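Local coordinates for afamin (Homo sapiens, PDB 6FAK), which carries hydrophobic molecules in body fluids, binding vitamin E and keeping lipidated Wnt proteins soluble and active, at residues F380-T383 / T384-L388. Sequence-based numbering, arbitrary orientation.
Sequences FNET and TEKSL. With NAG (2-acetamido-2-deoxy-beta-D-glucopyranose), chain D.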
# COMPACT_ATOMS: atom_id res chain seq x y z
N PHE A 380 -1.47 -15.90 24.26
CA PHE A 380 -0.97 -15.74 22.85
C PHE A 380 -1.50 -16.86 21.97
O PHE A 380 -1.94 -16.61 20.83
CB PHE A 380 0.54 -15.73 22.77
CG PHE A 380 1.24 -14.74 23.71
CD1 PHE A 380 0.60 -13.59 24.21
CD2 PHE A 380 2.56 -14.94 24.04
CE1 PHE A 380 1.28 -12.70 25.02
CE2 PHE A 380 3.24 -14.07 24.86
CZ PHE A 380 2.59 -12.94 25.36
N ASN A 381 -1.45 -18.07 22.51
CA ASN A 381 -1.93 -19.28 21.81
C ASN A 381 -3.39 -19.19 21.40
O ASN A 381 -3.72 -19.47 20.25
CB ASN A 381 -1.66 -20.51 22.68
CG ASN A 381 -2.04 -21.82 22.00
OD1 ASN A 381 -3.22 -22.21 21.98
ND2 ASN A 381 -1.02 -22.52 21.42
N GLU A 382 -4.26 -18.75 22.32
CA GLU A 382 -5.69 -18.58 21.98
C GLU A 382 -5.93 -17.52 20.88
O GLU A 382 -6.68 -17.75 19.89
CB GLU A 382 -6.51 -18.28 23.24
CG GLU A 382 -7.95 -17.84 23.00
CD GLU A 382 -8.69 -17.59 24.30
OE1 GLU A 382 -9.21 -16.46 24.44
OE2 GLU A 382 -8.73 -18.49 25.19
N THR A 383 -5.27 -16.37 21.01
CA THR A 383 -5.51 -15.33 20.01
C THR A 383 -4.99 -15.77 18.64
O THR A 383 -5.66 -15.58 17.64
CB THR A 383 -4.95 -13.95 20.43
OG1 THR A 383 -5.18 -13.03 19.37
CG2 THR A 383 -3.52 -13.99 20.68
N THR A 384 -3.84 -16.43 18.60
CA THR A 384 -3.27 -16.87 17.34
C THR A 384 -4.09 -18.00 16.68
O THR A 384 -4.27 -18.02 15.45
CB THR A 384 -1.83 -17.28 17.54
OG1 THR A 384 -1.12 -16.15 18.08
CG2 THR A 384 -1.21 -17.69 16.21
N GLU A 385 -4.57 -18.95 17.49
CA GLU A 385 -5.48 -19.97 16.99
C GLU A 385 -6.70 -19.40 16.35
O GLU A 385 -7.13 -19.91 15.34
CB GLU A 385 -5.93 -20.91 18.12
CG GLU A 385 -4.86 -21.89 18.52
CD GLU A 385 -4.68 -23.01 17.51
OE1 GLU A 385 -5.65 -23.33 16.80
OE2 GLU A 385 -3.57 -23.58 17.49
N LYS A 386 -7.32 -18.38 16.95
CA LYS A 386 -8.46 -17.71 16.36
C LYS A 386 -8.10 -17.11 15.00
O LYS A 386 -8.85 -17.26 14.05
CB LYS A 386 -9.04 -16.63 17.27
CG LYS A 386 -9.75 -17.20 18.50
CD LYS A 386 -10.14 -16.15 19.54
CE LYS A 386 -10.74 -16.81 20.78
NZ LYS A 386 -11.87 -16.02 21.34
N SER A 387 -6.95 -16.44 14.91
CA SER A 387 -6.56 -15.80 13.64
C SER A 387 -6.32 -16.86 12.59
O SER A 387 -6.78 -16.76 11.46
CB SER A 387 -5.30 -14.93 13.81
OG SER A 387 -5.52 -13.98 14.84
N LEU A 388 -5.62 -17.90 13.00
CA LEU A 388 -5.26 -18.99 12.10
C LEU A 388 -6.50 -19.72 11.57
O LEU A 388 -6.61 -19.96 10.37
CB LEU A 388 -4.36 -19.93 12.85
CG LEU A 388 -3.81 -21.15 12.16
CD1 LEU A 388 -3.04 -20.78 10.90
CD2 LEU A 388 -2.91 -21.86 13.17
C1 NAG D . -1.25 -23.81 20.77
C2 NAG D . -0.49 -23.92 19.44
C3 NAG D . -0.56 -25.34 18.87
C4 NAG D . -0.23 -26.38 19.93
C5 NAG D . -1.05 -26.14 21.20
C6 NAG D . -0.71 -27.15 22.29
C7 NAG D . -0.45 -21.84 18.18
C8 NAG D . -1.14 -21.01 17.14
N2 NAG D . -1.04 -23.00 18.46
O3 NAG D . 0.35 -25.45 17.78
O4 NAG D . -0.52 -27.68 19.41
O5 NAG D . -0.80 -24.81 21.68
O6 NAG D . 0.64 -26.97 22.74
O7 NAG D . 0.58 -21.48 18.72
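The backbone N-H groups of Thr-384, Glu-385, Lys-386 and Ser-387 hydrogen-bond the carbonyl O atoms of Phe-380, Asn-381, Glu-382 and Thr-383 in regular i to i+4 alpha-helical register, N to O 2.9 to 3.1 Å. This turn lies near the start of helix 376-417, which runs from the second albumin domain into the third, and bears an N-linked glycan. Asn-381 ND2 is bonded covalently to C1 of the GlcNAc. With CG anti to the backbone N (chi1 -176°), the asparagine projects from the helix, and the sugar's acetamido group turns back over the next turn. There Glu-385 CG lies 3.8 Å from Asn-381 OD1, and the bend at chi2 (-75°) carries the carboxylate to the sugar amide. The acetamido methyl C8 rests 3.4 Å from Thr-384 CG2. On the face turned to helix 346-363, Thr-384 OG1 and Ser-387 OG both hydrogen-bond the carboxylate of Glu-348, while the Phe-380 ring packs on Ile-352 and Tyr-356. Glu-382 and Lys-386 run side by side on the exposed face, Glu-382 CG 3.7 Å from Lys-386 CE, their charged ends too far apart for a salt bridge. The sugar's rotation is probably restrained by the nearly straight hydrogen bond from GlcNAc N2 to Glu-385 OE2, 2.8 Å long at 167°.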